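Local coordinates for protein LRA-12 (Uncultured bacterium, PDB 5AEB) that probably hydrolyses beta-lactam antibiotics, carbapenems among them, as a class B3 metallo-beta-lactamase with a di-zinc active site, at residues L30-T35 with A39-T44; Y21-I26 with K64-A69; H161-C166 with S199-I204. All coordinates share one frame; numbering follows the deposited sequence.

Interaction 1 of 3, residues L30-T35 with A39-T44; sequences LYYIGT and ACYLIT
The ring of Tyr-32 turns an edge toward the face of Tyr-41, the planes at 84° in an offset edge-to-face pair whose closest carbons are CD2 of Tyr-32 and CE1 of Tyr-41, 3.7 Å apart. Over one face of the Tyr-32 ring, displaced toward its rim, sits the carbonyl oxygen of Cys-40, while Thr-35 O lies at its edge, in plane, and accepts a hydrogen bond from Tyr-32 OH (2.7 Å). This is a beta hairpin, strands 30-32 and 41-45 of the larger sheet of the metallo-beta-lactamase fold. Leu-30, Tyr-32, Tyr-41 and Ile-43 share one face of the sheet. There Leu-30 carries CG anti to its backbone N (chi1 174°), and CD1 on it meets CB of Tyr-41 at 3.6 Å and also reaches CG1 of Ile-43. Tyr-41 OH is held beyond the hairpin by Ala-225 O. On the other face the Tyr-31 ring has Leu-42 O at its edge, and its CE1 approaches Thr-44 OG1, the Thr-44 side chain lying nearly perpendicular to that of Tyr-31. Tyr-31 and Leu-42 form the hydrogen-bonded pair, Tyr-31 N to Leu-42 O at 2.8 Å and Leu-42 N to Tyr-31 O at 2.9 Å. Past the strand end, Ile-33 N still reaches Cys-40 O at 2.8 Å with a nearly straight N-H (178°), although it stands above the carbonyl plane.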
loop_
_atom_site.group_PDB
_atom_site.type_symbol
_atom_site.label_atom_id
_atom_site.label_comp_id
_atom_site.label_asym_id
_atom_site.label_seq_id
_atom_site.Cartn_x
_atom_site.Cartn_y
_atom_site.Cartn_z
ATOM N N LEU A 30 -7.186 -7.883 10.067
ATOM C CA LEU A 30 -6.038 -7.210 9.444
ATOM C C LEU A 30 -4.713 -7.488 10.174
ATOM O O LEU A 30 -4.605 -7.257 11.380
ATOM C CB LEU A 30 -6.266 -5.687 9.354
ATOM C CG LEU A 30 -5.095 -4.832 8.862
ATOM C CD1 LEU A 30 -4.700 -5.201 7.427
ATOM C CD2 LEU A 30 -5.445 -3.345 8.977
ATOM N N TYR A 31 -3.715 -7.952 9.430
ATOM C CA TYR A 31 -2.407 -8.272 9.988
ATOM C C TYR A 31 -1.343 -7.543 9.190
ATOM O O TYR A 31 -1.502 -7.279 7.972
ATOM C CB TYR A 31 -2.132 -9.803 9.946
ATOM C CG TYR A 31 -3.123 -10.664 10.721
ATOM C CD1 TYR A 31 -4.386 -10.917 10.215
ATOM C CD2 TYR A 31 -2.773 -11.256 11.949
ATOM C CE1 TYR A 31 -5.290 -11.676 10.905
ATOM C CE2 TYR A 31 -3.670 -12.053 12.652
ATOM C CZ TYR A 31 -4.926 -12.251 12.117
ATOM O OH TYR A 31 -5.858 -13.024 12.744
ATOM N N TYR A 32 -0.270 -7.206 9.879
ATOM C CA TYR A 32 0.941 -6.646 9.280
ATOM C C TYR A 32 1.923 -7.768 8.991
ATOM O O TYR A 32 2.345 -8.491 9.928
ATOM C CB TYR A 32 1.619 -5.666 10.237
ATOM C CG TYR A 32 2.749 -4.883 9.614
ATOM C CD1 TYR A 32 4.058 -5.369 9.623
ATOM C CD2 TYR A 32 2.504 -3.653 8.997
ATOM C CE1 TYR A 32 5.096 -4.667 9.034
ATOM C CE2 TYR A 32 3.535 -2.924 8.410
ATOM C CZ TYR A 32 4.839 -3.440 8.426
ATOM O OH TYR A 32 5.863 -2.710 7.847
ATOM N N ILE A 33 2.372 -7.848 7.738
ATOM C CA ILE A 33 3.281 -8.932 7.324
ATOM C C ILE A 33 4.469 -8.414 6.518
ATOM O O ILE A 33 5.081 -9.138 5.717
ATOM C CB ILE A 33 2.544 -10.065 6.541
ATOM C CG1 ILE A 33 1.849 -9.488 5.317
ATOM C CG2 ILE A 33 1.583 -10.811 7.466
ATOM C CD1 ILE A 33 1.365 -10.531 4.324
ATOM N N GLY A 34 4.810 -7.160 6.756
ATOM C CA GLY A 34 5.797 -6.501 5.903
ATOM C C GLY A 34 7.161 -6.476 6.544
ATOM O O GLY A 34 7.432 -7.211 7.517
ATOM N N THR A 35 8.024 -5.617 6.016
ATOM C CA THR A 35 9.342 -5.459 6.583
ATOM C C THR A 35 9.296 -4.382 7.649
ATOM O O THR A 35 8.232 -3.908 8.026
ATOM C CB THR A 35 10.419 -5.131 5.519
ATOM O OG1 THR A 35 10.237 -3.805 4.994
ATOM C CG2 THR A 35 10.414 -6.168 4.421
ATOM N N ALA A 39 5.414 -1.712 4.235
ATOM C CA ALA A 39 4.207 -2.218 4.890
ATOM C C ALA A 39 3.441 -3.104 3.944
ATOM O O ALA A 39 3.110 -2.708 2.813
ATOM C CB ALA A 39 3.342 -1.069 5.366
ATOM N N CYS A 40 3.201 -4.327 4.397
ATOM C CA CYS A 40 2.391 -5.299 3.675
ATOM C C CYS A 40 1.356 -5.807 4.652
ATOM O O CYS A 40 1.636 -5.962 5.862
ATOM C CB CYS A 40 3.253 -6.462 3.206
ATOM S SG CYS A 40 4.665 -5.882 2.252
ATOM N N TYR A 41 0.172 -6.084 4.130
ATOM C CA TYR A 41 -0.940 -6.442 4.980
ATOM C C TYR A 41 -1.591 -7.707 4.488
ATOM O O TYR A 41 -1.617 -7.980 3.272
ATOM C CB TYR A 41 -1.957 -5.295 5.035
ATOM C CG TYR A 41 -1.339 -3.994 5.499
ATOM C CD1 TYR A 41 -1.121 -3.743 6.853
ATOM C CD2 TYR A 41 -0.961 -3.020 4.575
ATOM C CE1 TYR A 41 -0.545 -2.553 7.278
ATOM C CE2 TYR A 41 -0.362 -1.843 4.982
ATOM C CZ TYR A 41 -0.169 -1.603 6.342
ATOM O OH TYR A 41 0.415 -0.418 6.737
ATOM N N LEU A 42 -2.077 -8.479 5.441
ATOM C CA LEU A 42 -2.860 -9.667 5.202
ATOM C C LEU A 42 -4.241 -9.455 5.822
ATOM O O LEU A 42 -4.371 -9.054 6.984
ATOM C CB LEU A 42 -2.178 -10.922 5.790
ATOM C CG LEU A 42 -2.845 -12.275 5.502
ATOM C CD1 LEU A 42 -2.610 -12.686 4.050
ATOM C CD2 LEU A 42 -2.313 -13.368 6.400
ATOM N N ILE A 43 -5.264 -9.705 5.019
ATOM C CA ILE A 43 -6.653 -9.639 5.442
ATOM C C ILE A 43 -7.177 -11.053 5.232
ATOM O O ILE A 43 -7.172 -11.571 4.104
ATOM C CB ILE A 43 -7.470 -8.606 4.612
ATOM C CG1 ILE A 43 -6.871 -7.195 4.758
ATOM C CG2 ILE A 43 -8.932 -8.579 5.051
ATOM C CD1 ILE A 43 -7.223 -6.297 3.609
ATOM N N THR A 44 -7.595 -11.675 6.332
ATOM C CA THR A 44 -7.972 -13.079 6.356
ATOM C C THR A 44 -9.492 -13.186 6.434
ATOM O O THR A 44 -10.111 -12.532 7.279
ATOM C CB THR A 44 -7.346 -13.784 7.584
ATOM O OG1 THR A 44 -7.802 -13.145 8.789
ATOM C CG2 THR A 44 -5.829 -13.690 7.546
#

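Interaction 2 of 3, residues Y21-I26 with K64-A69; sequences YRPFRI and KNNIKA. With SO4 (sulfate ion), chain F.
Tyr-21 meets Asn-66 through a water: the water accepts from Tyr-21 N at 2.9 Å and from Asn-66 ND2 at 3.1 Å, bridging the backbone of the loop to the helix. The carboxamide nitrogen of Asn-66 has a second acceptor in Ile-33 O, so ND2 gives to two partners and the orientation of the carboxamide is fixed. The phenol of Tyr-21 leads elsewhere, its OH bonded to His-237. Pro-23 makes the direct contact. Its ring crosses the Asn-66 side chain obliquely, with CB 3.7 Å from Asn-66 CB and CD 3.6 Å from Asn-66 OD1. Asn-66 CG stands anti to its carbonyl carbon (chi1 -68°), which brings the amide alongside the pyrrolidine, while Pro-23 CG also approaches Asn-66 O on the helix backbone. One turn further on, the methyl of Ala-69 closes against Pro-23 CG at 4.2 Å. The contact therefore lays the loop leading into strand 24-27, an outermost strand of the seven-stranded sheet in the metallo-beta-lactamase fold, against the last turn of helix 60-69. From Phe-24 the chain leaves the helix; the Phe-24 ring stacks on that of His-237. The extended side chain of Arg-25 runs to a sulfate ion, probably from the crystallisation liquor, which lies at the guanidinium edge. Arg-25 NH1 donates to sulfate O4 at 2.7 Å, NH2 adds weak bonds to O2 and O4, and Arg-25 NE is held by Gly-28 O.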
loop_
_atom_site.group_PDB
_atom_site.type_symbol
_atom_site.label_atom_id
_atom_site.label_comp_id
_atom_site.label_asym_id
_atom_site.label_seq_id
_atom_site.Cartn_x
_atom_site.Cartn_y
_atom_site.Cartn_z
ATOM N N TYR A 21 10.713 -8.000 10.175
ATOM C CA TYR A 21 9.969 -7.515 11.314
ATOM C C TYR A 21 8.928 -8.562 11.674
ATOM O O TYR A 21 8.322 -9.170 10.798
ATOM C CB TYR A 21 9.284 -6.182 10.994
ATOM C CG TYR A 21 8.577 -5.598 12.189
ATOM C CD1 TYR A 21 9.292 -4.903 13.164
ATOM C CD2 TYR A 21 7.198 -5.772 12.370
ATOM C CE1 TYR A 21 8.657 -4.381 14.267
ATOM C CE2 TYR A 21 6.552 -5.248 13.485
ATOM C CZ TYR A 21 7.294 -4.553 14.423
ATOM O OH TYR A 21 6.690 -4.035 15.532
ATOM N N ARG A 22 8.706 -8.755 12.964
ATOM C CA ARG A 22 7.799 -9.771 13.424
ATOM C C ARG A 22 6.352 -9.402 13.061
ATOM O O ARG A 22 5.879 -8.325 13.447
ATOM C CB ARG A 22 7.951 -9.933 14.932
ATOM C CG ARG A 22 7.203 -11.114 15.479
ATOM C CD ARG A 22 7.373 -11.214 16.983
ATOM N NE ARG A 22 6.626 -12.366 17.448
ATOM C CZ ARG A 22 5.862 -12.385 18.532
ATOM N NH1 ARG A 22 5.735 -11.292 19.282
ATOM N NH2 ARG A 22 5.225 -13.503 18.863
ATOM N N PRO A 23 5.654 -10.289 12.312
ATOM C CA PRO A 23 4.279 -10.008 11.859
ATOM C C PRO A 23 3.310 -9.965 13.047
ATOM O O PRO A 23 3.548 -10.629 14.057
ATOM C CB PRO A 23 3.963 -11.193 10.936
ATOM C CG PRO A 23 4.822 -12.312 11.448
ATOM C CD PRO A 23 6.095 -11.647 11.930
ATOM N N PHE A 24 2.271 -9.141 12.946
ATOM C CA PHE A 24 1.292 -8.964 14.023
ATOM C C PHE A 24 -0.094 -8.613 13.527
ATOM O O PHE A 24 -0.272 -8.103 12.405
ATOM C CB PHE A 24 1.764 -7.916 15.056
ATOM C CG PHE A 24 1.793 -6.492 14.549
ATOM C CD1 PHE A 24 2.858 -6.028 13.764
ATOM C CD2 PHE A 24 0.793 -5.585 14.916
ATOM C CE1 PHE A 24 2.899 -4.702 13.314
ATOM C CE2 PHE A 24 0.817 -4.272 14.454
ATOM C CZ PHE A 24 1.875 -3.822 13.657
ATOM N N ARG A 25 -1.063 -8.872 14.390
ATOM C CA ARG A 25 -2.436 -8.476 14.193
ATOM C C ARG A 25 -2.604 -6.999 14.627
ATOM O O ARG A 25 -2.293 -6.622 15.751
ATOM C CB ARG A 25 -3.327 -9.403 15.034
ATOM C CG ARG A 25 -4.819 -9.326 14.765
ATOM C CD ARG A 25 -5.567 -10.269 15.717
ATOM N NE ARG A 25 -7.009 -10.166 15.489
ATOM C CZ ARG A 25 -7.961 -10.436 16.392
ATOM N NH1 ARG A 25 -7.635 -10.830 17.615
ATOM N NH2 ARG A 25 -9.252 -10.293 16.064
ATOM N N ILE A 26 -3.083 -6.178 13.697
ATOM C CA ILE A 26 -3.396 -4.805 13.961
ATOM C C ILE A 26 -4.813 -4.720 14.558
ATOM O O ILE A 26 -4.997 -4.161 15.639
ATOM C CB ILE A 26 -3.291 -3.961 12.655
ATOM C CG1 ILE A 26 -1.845 -4.010 12.101
ATOM C CG2 ILE A 26 -3.743 -2.528 12.891
ATOM C CD1 ILE A 26 -1.778 -3.883 10.588
ATOM N N LYS A 64 6.024 -14.860 2.817
ATOM C CA LYS A 64 5.571 -16.245 2.960
ATOM C C LYS A 64 5.759 -16.709 4.405
ATOM O O LYS A 64 4.857 -17.334 4.966
ATOM C CB LYS A 64 6.304 -17.213 2.010
ATOM C CG LYS A 64 6.431 -16.743 0.559
ATOM C CD LYS A 64 6.235 -17.830 -0.509
ATOM C CE LYS A 64 7.142 -19.046 -0.420
ATOM N NZ LYS A 64 8.175 -19.070 -1.491
ATOM N N ASN A 65 6.911 -16.381 4.998
ATOM C CA ASN A 65 7.231 -16.790 6.374
ATOM C C ASN A 65 6.301 -16.129 7.377
ATOM O O ASN A 65 5.817 -16.791 8.305
ATOM C CB ASN A 65 8.669 -16.434 6.746
ATOM C CG ASN A 65 9.691 -17.364 6.122
ATOM O OD1 ASN A 65 9.364 -18.466 5.652
ATOM N ND2 ASN A 65 10.945 -16.916 6.101
ATOM N N ASN A 66 6.086 -14.817 7.201
ATOM C CA ASN A 66 5.201 -14.045 8.072
ATOM C C ASN A 66 3.786 -14.591 8.084
ATOM O O ASN A 66 3.181 -14.727 9.137
ATOM C CB ASN A 66 5.197 -12.558 7.685
ATOM C CG ASN A 66 6.515 -11.878 7.958
ATOM O OD1 ASN A 66 7.354 -12.411 8.680
ATOM N ND2 ASN A 66 6.712 -10.691 7.376
ATOM N N ILE A 67 3.265 -14.928 6.912
ATOM C CA ILE A 67 1.921 -15.486 6.798
ATOM C C ILE A 67 1.827 -16.825 7.544
ATOM O O ILE A 67 0.843 -17.076 8.271
ATOM C CB ILE A 67 1.510 -15.689 5.328
ATOM C CG1 ILE A 67 1.378 -14.350 4.599
ATOM C CG2 ILE A 67 0.203 -16.468 5.247
ATOM C CD1 ILE A 67 1.357 -14.492 3.086
ATOM N N LYS A 68 2.857 -17.660 7.345
ATOM C CA LYS A 68 3.002 -18.959 8.000
ATOM C C LYS A 68 3.041 -18.797 9.517
ATOM O O LYS A 68 2.296 -19.474 10.233
ATOM C CB LYS A 68 4.291 -19.658 7.533
ATOM C CG LYS A 68 4.151 -21.156 7.343
ATOM C CD LYS A 68 5.441 -21.785 6.820
ATOM C CE LYS A 68 6.025 -22.739 7.848
ATOM N NZ LYS A 68 5.044 -23.852 8.105
ATOM N N ALA A 69 3.906 -17.879 9.971
ATOM C CA ALA A 69 4.119 -17.555 11.386
ATOM C C ALA A 69 2.864 -17.119 12.122
ATOM O O ALA A 69 2.738 -17.339 13.316
ATOM C CB ALA A 69 5.211 -16.508 11.537
HETATM S S SO4 F . -10.773 -11.571 19.380
HETATM O O1 SO4 F . -11.944 -11.076 20.141
HETATM O O2 SO4 F . -11.272 -12.125 18.087
HETATM O O3 SO4 F . -10.057 -12.608 20.168
HETATM O O4 SO4 F . -9.822 -10.448 19.181
HETATM O O HOH W 1 9.348 -9.041 7.791
#

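Interaction 3 of 3, residues H161-C166 with S199-I204; sequences HTKGSC and SSYPGI. With ZN (zinc ion), chain D.
Segment 161-166 carries a ligand of the first zinc site of this di-zinc enzyme, and the turn that follows this ligand, Thr-162 to Ser-165, packs on the loop before helix 204-216. His-161 NE2 binds the zinc ion at 1.8 Å; Gln-84, His-86 and a water at 1.9 Å from the metal complete the four ligands. The turn is of type I and its own backbone bond is weak; Ser-165 OG braces it by accepting from Thr-162 N at 2.9 Å, nearly straight (166°). Thr-162 OG1 is itself hydrogen-bonded to Asp-110. At the second position of this turn Lys-163 meets the other loop. Its aliphatic chain runs over one face of the Tyr-201 ring, with CG 3.9 Å from the centroid and only 11° off the normal, a CH-pi contact centred on the ring; Ile-204 CB covers the opposite face. The two side chains lie alongside with their ends reversed, so the phenol end lies by the lysine backbone, its OH 3.6 Å from Lys-163 CA, while the ammonium end reaches the backbone of Ser-200. There Lys-163 NZ donates to Ser-200 O at 2.6 Å, in the carbonyl plane, the chain bending at its last torsion (chi4 -141°) to make the bond. Tyr-201 OH is hydrogen-bonded to Asp-207 of the helix. One lysine thus serves the contact twice, with its methylenes on an aromatic face and its probably charged nitrogen bound to a backbone carbonyl oxygen, tying the turn after the zinc ligand to the neighbouring loop.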
loop_
_atom_site.group_PDB
_atom_site.type_symbol
_atom_site.label_atom_id
_atom_site.label_comp_id
_atom_site.label_asym_id
_atom_site.label_seq_id
_atom_site.Cartn_x
_atom_site.Cartn_y
_atom_site.Cartn_z
ATOM N N HIS A 161 1.082 10.496 -6.185
ATOM C CA HIS A 161 2.283 9.692 -5.893
ATOM C C HIS A 161 2.579 8.811 -7.087
ATOM O O HIS A 161 3.734 8.763 -7.556
ATOM C CB HIS A 161 2.144 8.849 -4.638
ATOM C CG HIS A 161 3.438 8.134 -4.230
ATOM N ND1 HIS A 161 4.409 8.736 -3.528
ATOM C CD2 HIS A 161 3.890 6.833 -4.479
ATOM C CE1 HIS A 161 5.427 7.887 -3.333
ATOM N NE2 HIS A 161 5.105 6.708 -3.908
ATOM N N THR A 162 1.549 8.102 -7.570
ATOM C CA THR A 162 1.592 7.454 -8.864
ATOM C C THR A 162 0.306 7.851 -9.582
ATOM O O THR A 162 -0.618 8.417 -8.969
ATOM C CB THR A 162 1.806 5.903 -8.816
ATOM O OG1 THR A 162 0.686 5.249 -8.190
ATOM C CG2 THR A 162 3.049 5.554 -8.089
ATOM N N LYS A 163 0.244 7.596 -10.883
ATOM C CA LYS A 163 -0.975 7.920 -11.629
ATOM C C LYS A 163 -2.179 7.090 -11.110
ATOM O O LYS A 163 -3.315 7.505 -11.276
ATOM C CB LYS A 163 -0.773 7.698 -13.124
ATOM C CG LYS A 163 0.374 8.503 -13.711
ATOM C CD LYS A 163 0.410 8.362 -15.230
ATOM C CE LYS A 163 1.707 8.955 -15.787
ATOM N NZ LYS A 163 1.439 9.672 -17.068
ATOM N N GLY A 164 -1.916 5.914 -10.528
ATOM C CA GLY A 164 -2.977 5.069 -9.998
ATOM C C GLY A 164 -2.846 4.762 -8.512
ATOM O O GLY A 164 -3.387 3.769 -8.037
ATOM N N SER A 165 -2.117 5.569 -7.757
ATOM C CA SER A 165 -2.011 5.248 -6.337
ATOM C C SER A 165 -3.400 5.357 -5.678
ATOM O O SER A 165 -4.285 6.120 -6.136
ATOM C CB SER A 165 -0.909 6.038 -5.609
ATOM O OG SER A 165 -0.831 7.388 -6.023
ATOM N N CYS A 166 -3.592 4.576 -4.619
ATOM C CA CYS A 166 -4.938 4.362 -4.090
ATOM C C CYS A 166 -4.900 3.906 -2.645
ATOM O O CYS A 166 -3.878 3.438 -2.147
ATOM C CB CYS A 166 -5.679 3.311 -4.949
ATOM S SG CYS A 166 -4.818 1.716 -4.954
ATOM N N SER A 199 6.158 16.837 -17.430
ATOM C CA SER A 199 5.292 16.930 -18.604
ATOM C C SER A 199 4.529 15.630 -18.997
ATOM O O SER A 199 3.399 15.725 -19.520
ATOM C CB SER A 199 6.029 17.571 -19.808
ATOM O OG SER A 199 6.382 18.928 -19.561
ATOM N N SER A 200 5.118 14.447 -18.751
ATOM C CA SER A 200 4.444 13.157 -19.066
ATOM C C SER A 200 3.397 12.743 -18.010
ATOM O O SER A 200 2.982 11.575 -17.935
ATOM C CB SER A 200 5.459 12.030 -19.243
ATOM O OG SER A 200 6.049 11.712 -17.997
ATOM N N TYR A 201 3.015 13.701 -17.174
ATOM C CA TYR A 201 1.948 13.546 -16.213
ATOM C C TYR A 201 1.276 14.916 -16.125
ATOM O O TYR A 201 1.456 15.636 -15.141
ATOM C CB TYR A 201 2.505 13.108 -14.864
ATOM C CG TYR A 201 1.461 12.651 -13.852
ATOM C CD1 TYR A 201 0.085 12.798 -14.096
ATOM C CD2 TYR A 201 1.851 12.130 -12.630
ATOM C CE1 TYR A 201 -0.859 12.403 -13.159
ATOM C CE2 TYR A 201 0.914 11.742 -11.686
ATOM C CZ TYR A 201 -0.430 11.881 -11.948
ATOM O OH TYR A 201 -1.349 11.492 -10.998
ATOM N N PRO A 202 0.494 15.281 -17.172
ATOM C CA PRO A 202 -0.093 16.616 -17.278
ATOM C C PRO A 202 -1.056 16.960 -16.129
ATOM O O PRO A 202 -1.094 18.095 -15.688
ATOM C CB PRO A 202 -0.837 16.573 -18.624
ATOM C CG PRO A 202 -0.267 15.401 -19.350
ATOM C CD PRO A 202 0.078 14.414 -18.290
ATOM N N GLY A 203 -1.797 15.983 -15.619
ATOM C CA GLY A 203 -2.732 16.264 -14.551
ATOM C C GLY A 203 -2.158 16.114 -13.158
ATOM O O GLY A 203 -2.935 16.051 -12.201
ATOM N N ILE A 204 -0.822 16.076 -13.025
ATOM C CA ILE A 204 -0.212 15.769 -11.726
ATOM C C ILE A 204 -0.645 16.715 -10.604
ATOM O O ILE A 204 -0.961 16.242 -9.501
ATOM C CB ILE A 204 1.334 15.596 -11.749
ATOM C CG1 ILE A 204 1.809 14.889 -10.463
ATOM C CG2 ILE A 204 2.073 16.924 -11.939
ATOM C CD1 ILE A 204 3.313 14.782 -10.299
HETATM ZN ZN ZN D . 6.140 5.285 -4.085
HETATM O O HOH W 2 7.195 4.434 -2.788
#

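How the interactions relate
Interactions 1 and 2 form one continuous region, their centres 7 Å apart, with the hairpin of interaction 1 nested in the loop that interaction 2 closes. Strands 24-27 and 30-32 are neighbours in the same sheet, joined by a probable hydrogen bond from Tyr-32 N to Phe-24 O at 2.7 Å. Interaction 3 lies on the opposite side of the chain's centre, about 26 Å from interaction 1 and 32 Å from interaction 2 between centres, and touches neither. The active site relates to two of them: interaction 3 holds the zinc ligand His-161, and the Ala-39 side chain of interaction 1 lies about 9 Å from a zinc ion. Interaction 2 lies away from the metals.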